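Local coordinates for protein Exo beta-1,2-glucooligosaccharide sophorohydrolase (non-reducing end) (Parabacteroides distasonis ATCC 8503, PDB 5Z06) that hydrolyses linear beta-1,2-glucan and beta-1,2-glucooligosaccharides of four or more glucose units, releasing sophorose from the non-reducing end, at residues A[420-423]-A[424-428]; A[631-635]-A[636-640]. One frame throughout, in Å; residues are numbered along the deposited sequence.

Interaction 1 of 2, residues A[420-423]-A[424-428]; sequences RKSI and DNLWK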
loop_
_atom_site.group_PDB
_atom_site.type_symbol
_atom_site.label_atom_id
_atom_site.label_comp_id
_atom_site.label_asym_id
_atom_site.label_seq_id
_atom_site.Cartn_x
_atom_site.Cartn_y
_atom_site.Cartn_z
ATOM N N ARG A 420 -3.399 26.438 -14.229
ATOM C CA ARG A 420 -2.588 26.359 -15.431
ATOM C C ARG A 420 -1.304 27.170 -15.315
ATOM O O ARG A 420 -0.227 26.620 -15.562
ATOM C CB ARG A 420 -3.371 26.786 -16.661
ATOM C CG ARG A 420 -4.435 25.792 -17.094
ATOM C CD ARG A 420 -4.942 26.135 -18.485
ATOM N NE ARG A 420 -5.439 27.508 -18.589
ATOM C CZ ARG A 420 -6.678 27.901 -18.270
ATOM N NH1 ARG A 420 -7.596 27.039 -17.807
ATOM N NH2 ARG A 420 -7.005 29.174 -18.401
ATOM N N LYS A 421 -1.434 28.443 -14.906
ATOM C CA LYS A 421 -0.305 29.340 -14.652
ATOM C C LYS A 421 0.745 28.666 -13.772
ATOM O O LYS A 421 1.940 28.649 -14.078
ATOM C CB LYS A 421 -0.758 30.635 -13.952
ATOM C CG LYS A 421 -1.059 31.834 -14.865
ATOM C CD LYS A 421 -1.025 33.203 -14.137
ATOM C CE LYS A 421 -2.384 33.931 -14.040
ATOM N NZ LYS A 421 -3.312 33.481 -12.938
ATOM N N SER A 422 0.272 28.141 -12.654
ATOM C CA SER A 422 1.127 27.566 -11.654
ATOM C C SER A 422 1.868 26.347 -12.186
ATOM O O SER A 422 3.083 26.243 -12.066
ATOM C CB SER A 422 0.293 27.189 -10.450
ATOM O OG SER A 422 1.086 26.519 -9.509
ATOM N N ILE A 423 1.128 25.456 -12.818
ATOM C CA ILE A 423 1.724 24.298 -13.435
ATOM C C ILE A 423 2.700 24.681 -14.542
ATOM O O ILE A 423 3.756 24.084 -14.631
ATOM C CB ILE A 423 0.655 23.325 -13.972
ATOM C CG1 ILE A 423 -0.083 22.676 -12.790
ATOM C CG2 ILE A 423 1.304 22.247 -14.843
ATOM C CD1 ILE A 423 -1.440 22.097 -13.124
ATOM N N ASP A 424 2.364 25.647 -15.390
ATOM C CA ASP A 424 3.284 25.999 -16.476
ATOM C C ASP A 424 4.605 26.446 -15.895
ATOM O O ASP A 424 5.652 26.044 -16.393
ATOM C CB ASP A 424 2.737 27.107 -17.384
ATOM C CG ASP A 424 1.503 26.688 -18.138
ATOM O OD1 ASP A 424 1.213 25.475 -18.246
ATOM O OD2 ASP A 424 0.798 27.591 -18.605
ATOM N N ASN A 425 4.553 27.244 -14.828
ATOM C CA ASN A 425 5.759 27.772 -14.196
ATOM C C ASN A 425 6.561 26.705 -13.441
ATOM O O ASN A 425 7.790 26.616 -13.594
ATOM C CB ASN A 425 5.420 28.995 -13.315
ATOM C CG ASN A 425 5.272 30.256 -14.143
ATOM O OD1 ASN A 425 6.151 30.578 -14.942
ATOM N ND2 ASN A 425 4.157 30.954 -13.996
ATOM N N LEU A 426 5.866 25.881 -12.655
ATOM C CA LEU A 426 6.490 24.718 -12.030
ATOM C C LEU A 426 7.172 23.832 -13.074
ATOM O O LEU A 426 8.350 23.474 -12.933
ATOM C CB LEU A 426 5.450 23.917 -11.250
ATOM C CG LEU A 426 5.081 24.483 -9.881
ATOM C CD1 LEU A 426 3.778 23.866 -9.402
ATOM C CD2 LEU A 426 6.175 24.215 -8.864
ATOM N N TRP A 427 6.422 23.514 -14.126
ATOM C CA TRP A 427 6.913 22.701 -15.236
ATOM C C TRP A 427 8.138 23.306 -15.958
ATOM O O TRP A 427 9.145 22.627 -16.137
ATOM C CB TRP A 427 5.783 22.470 -16.221
ATOM C CG TRP A 427 6.148 22.031 -17.590
ATOM C CD1 TRP A 427 5.847 22.684 -18.740
ATOM C CD2 TRP A 427 6.831 20.832 -17.971
ATOM N NE1 TRP A 427 6.276 21.962 -19.815
ATOM C CE2 TRP A 427 6.898 20.825 -19.377
ATOM C CE3 TRP A 427 7.381 19.769 -17.271
ATOM C CZ2 TRP A 427 7.510 19.800 -20.097
ATOM C CZ3 TRP A 427 7.986 18.744 -17.983
ATOM C CH2 TRP A 427 8.054 18.770 -19.378
ATOM N N LYS A 428 8.035 24.563 -16.362
ATOM C CA LYS A 428 9.141 25.234 -17.053
ATOM C C LYS A 428 10.399 25.256 -16.223
ATOM O O LYS A 428 11.501 25.204 -16.771
ATOM C CB LYS A 428 8.788 26.676 -17.419
ATOM C CG LYS A 428 7.930 26.797 -18.664
ATOM C CD LYS A 428 7.121 28.092 -18.681
ATOM C CE LYS A 428 6.427 28.296 -20.023
ATOM N NZ LYS A 428 5.316 29.272 -19.859
#
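Asp424 N donates to Arg420 O at 2.8 Å, the first of four consecutive i to i+4 bonds across this two-and-a-half-turn piece of helix 414-428. Asn425 N to Lys421 O and Leu426 N to Ser422 O follow, the latter the straightest of the four (174° at the hydrogen). Trp427 N to Ile423 O, at 2.8 Å, is the fourth, and Lys428 N to Asp424 O continues the pattern.

The carboxylate of Asp424 lies beside Arg420 O without bonding it: with CG anti to its own carbonyl carbon (chi1 -65°), CG comes within 3.1 Å of Arg420 O, acceptor beside acceptor. A salt bridge from OD1 to Arg406 probably offsets this crowding of oxygens. The guanidinium of Arg420 runs away from Asp424, NE lying 6.2 Å from OD2 of Asp424, and its NH1 bonds instead to the carbonyls of Phe409 and Gln411.

Side-chain packing within the helix is slight. Leu426 CD1 lies 3.8 Å from Ser422 OG, a hydroxyl that is hydrogen-bonded to Glu359.

The indole of Trp427 leads outward, NE1 bonded to Asp692 and the ring meeting His690 and Trp432. Helix 414-428 thus packs against helix 392-408 through Ile423, Leu426 and Trp427, against helix 344-360 through Ser422, Ile423 and Leu426, and against helix 467-475 through Trp427.

Interaction 2 of 2, residues A[631-635]-A[636-640]; sequences LRNYY and RNHGS
Asn633 and Asn637 are joined twice, by backbone and by side chain. Among the backbone bonds, Arg636 N to Arg632 O (2.8 Å) is followed by a second i to i+4 bond, Asn637 N to Asn633 O, also 2.8 Å. Asn633 O accepts the i+5 amide as well, from His638 N at 3.0 Å in the carbonyl plane, a pi-type bond formed as helix 624-636 widens at its C-terminal end.

The side-chain bond runs from Asn637 ND2 to a lone pair of Asn633 OD1, 2.7 Å long and nearly straight (170°). Asn633 holds CG anti to its backbone N (chi1 -176°), which carries the amide along the helix flank to meet Asn637; the two side chains cross at about a right angle. Its ND2 donates to a water, which also hydrogen-bonds His638 NE2 at 2.8 Å in the plane of the imidazole, and to Asp584 O. With OD1 held by Asn637 ND2, and ND2 by the water and Asp584 O, the rotation of this buried amide is fixed.

Among the charged groups, Arg632 and Arg636 lie side by side, guanidinium planes 6° apart, with NH1 of Arg636 at 3.5 Å from Arg632 CD. Separate acids answer the two charges, Asp284 for Arg632 and Glu202 for Arg636.

Aromatic contact is looser: Tyr634 CD1 meets His638 CD2 edge to edge at 4.2 Å. Tyr635 turns its hydroxyl to Arg203 and His204, and its ring packs edge-to-face with Trp643.

The whole is a helix C-terminus with a pi-type bond, followed directly by the short helix 639-642, within the glycoamylase-like region of this GH144 enzyme.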
loop_
_atom_site.group_PDB
_atom_site.type_symbol
_atom_site.label_atom_id
_atom_site.label_comp_id
_atom_site.label_asym_id
_atom_site.label_seq_id
_atom_site.Cartn_x
_atom_site.Cartn_y
_atom_site.Cartn_z
ATOM N N LEU A 631 -9.652 -8.527 -11.972
ATOM C CA LEU A 631 -10.539 -7.676 -11.201
ATOM C C LEU A 631 -11.689 -8.484 -10.595
ATOM O O LEU A 631 -11.945 -8.401 -9.400
ATOM C CB LEU A 631 -11.081 -6.585 -12.097
ATOM C CG LEU A 631 -11.754 -5.422 -11.415
ATOM C CD1 LEU A 631 -11.819 -4.253 -12.403
ATOM C CD2 LEU A 631 -13.147 -5.758 -10.890
ATOM N N ARG A 632 -12.374 -9.253 -11.434
ATOM C CA ARG A 632 -13.507 -10.052 -10.991
ATOM C C ARG A 632 -13.142 -11.055 -9.921
ATOM O O ARG A 632 -13.873 -11.224 -8.954
ATOM C CB ARG A 632 -14.081 -10.810 -12.151
ATOM C CG ARG A 632 -14.874 -9.972 -13.127
ATOM C CD ARG A 632 -15.526 -10.922 -14.105
ATOM N NE ARG A 632 -15.722 -10.308 -15.403
ATOM C CZ ARG A 632 -15.104 -10.653 -16.525
ATOM N NH1 ARG A 632 -14.206 -11.649 -16.562
ATOM N NH2 ARG A 632 -15.395 -9.990 -17.641
ATOM N N ASN A 633 -11.999 -11.720 -10.113
ATOM C CA ASN A 633 -11.468 -12.669 -9.179
ATOM C C ASN A 633 -11.091 -11.999 -7.864
ATOM O O ASN A 633 -11.521 -12.422 -6.785
ATOM C CB ASN A 633 -10.219 -13.307 -9.782
ATOM C CG ASN A 633 -9.636 -14.390 -8.907
ATOM O OD1 ASN A 633 -10.382 -15.144 -8.279
ATOM N ND2 ASN A 633 -8.299 -14.497 -8.889
ATOM N N TYR A 634 -10.273 -10.957 -7.957
ATOM C CA TYR A 634 -9.816 -10.248 -6.760
ATOM C C TYR A 634 -10.975 -9.768 -5.891
ATOM O O TYR A 634 -10.947 -9.903 -4.659
ATOM C CB TYR A 634 -8.941 -9.053 -7.151
ATOM C CG TYR A 634 -7.643 -9.391 -7.814
ATOM C CD1 TYR A 634 -7.069 -10.645 -7.694
ATOM C CD2 TYR A 634 -6.950 -8.419 -8.528
ATOM C CE1 TYR A 634 -5.871 -10.945 -8.308
ATOM C CE2 TYR A 634 -5.741 -8.695 -9.109
ATOM C CZ TYR A 634 -5.214 -9.969 -9.013
ATOM O OH TYR A 634 -4.023 -10.271 -9.600
ATOM N N TYR A 635 -11.981 -9.198 -6.548
ATOM C CA TYR A 635 -13.156 -8.731 -5.865
ATOM C C TYR A 635 -14.048 -9.875 -5.403
ATOM O O TYR A 635 -14.296 -10.010 -4.208
ATOM C CB TYR A 635 -13.935 -7.783 -6.743
ATOM C CG TYR A 635 -15.101 -7.185 -6.039
ATOM C CD1 TYR A 635 -14.922 -6.354 -4.932
ATOM C CD2 TYR A 635 -16.398 -7.461 -6.444
ATOM C CE1 TYR A 635 -16.013 -5.815 -4.261
ATOM C CE2 TYR A 635 -17.483 -6.936 -5.769
ATOM C CZ TYR A 635 -17.286 -6.111 -4.681
ATOM O OH TYR A 635 -18.381 -5.585 -4.033
ATOM N N ARG A 636 -14.541 -10.687 -6.335
ATOM C CA ARG A 636 -15.590 -11.638 -5.984
ATOM C C ARG A 636 -15.088 -12.806 -5.197
ATOM O O ARG A 636 -15.800 -13.259 -4.345
ATOM C CB ARG A 636 -16.331 -12.161 -7.194
ATOM C CG ARG A 636 -17.281 -11.141 -7.771
ATOM C CD ARG A 636 -17.799 -11.613 -9.105
ATOM N NE ARG A 636 -18.765 -10.646 -9.604
ATOM C CZ ARG A 636 -18.882 -10.243 -10.861
ATOM N NH1 ARG A 636 -18.095 -10.716 -11.799
ATOM N NH2 ARG A 636 -19.792 -9.345 -11.179
ATOM N N ASN A 637 -13.887 -13.297 -5.497
ATOM C CA ASN A 637 -13.350 -14.488 -4.821
ATOM C C ASN A 637 -12.470 -14.136 -3.650
ATOM O O ASN A 637 -12.607 -14.754 -2.598
ATOM C CB ASN A 637 -12.593 -15.385 -5.789
ATOM C CG ASN A 637 -13.479 -15.904 -6.880
ATOM O OD1 ASN A 637 -14.629 -16.288 -6.621
ATOM N ND2 ASN A 637 -12.983 -15.887 -8.115
ATOM N N HIS A 638 -11.584 -13.154 -3.827
ATOM C CA HIS A 638 -10.663 -12.732 -2.761
ATOM C C HIS A 638 -11.063 -11.506 -1.977
ATOM O O HIS A 638 -10.321 -11.078 -1.117
ATOM C CB HIS A 638 -9.263 -12.536 -3.329
ATOM C CG HIS A 638 -8.765 -13.736 -4.041
ATOM N ND1 HIS A 638 -8.966 -15.010 -3.556
ATOM C CD2 HIS A 638 -8.139 -13.873 -5.231
ATOM C CE1 HIS A 638 -8.458 -15.882 -4.409
ATOM N NE2 HIS A 638 -7.943 -15.217 -5.429
ATOM N N GLY A 639 -12.235 -10.960 -2.238
ATOM C CA GLY A 639 -12.599 -9.681 -1.676
ATOM C C GLY A 639 -12.697 -9.663 -0.181
ATOM O O GLY A 639 -12.375 -8.657 0.415
ATOM N N SER A 640 -13.113 -10.778 0.427
ATOM C CA SER A 640 -13.195 -10.876 1.892
ATOM C C SER A 640 -11.942 -10.398 2.602
ATOM O O SER A 640 -12.026 -9.777 3.651
ATOM C CB SER A 640 -13.473 -12.313 2.311
ATOM O OG SER A 640 -12.458 -13.130 1.811
HETATM O O HOH W 1 -6.884 -16.465 -7.674
#

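Interactions 1 and 2 do not touch: their centres are 41 Å apart and their nearest atoms about 28 Å. They follow one another along the chain, and they differ in how far they lie from its middle, the centre of 420-428 being about 30 Å from the chain centre and that of 631-640 about 17 Å. Neither contributes a calcium ligand (Glu12, Asn13, Thr49, Asn52 and Asp175). Both join parts of the fold: the outer one, uninterrupted helix, meets helices 392-408, 344-360 and 467-475, whereas the inner one, a helix end, reaches both helix 284-297 and, through Arg636 and Tyr635, residues 202-204, where the turn after strand 194-200 leads into strand 204-210.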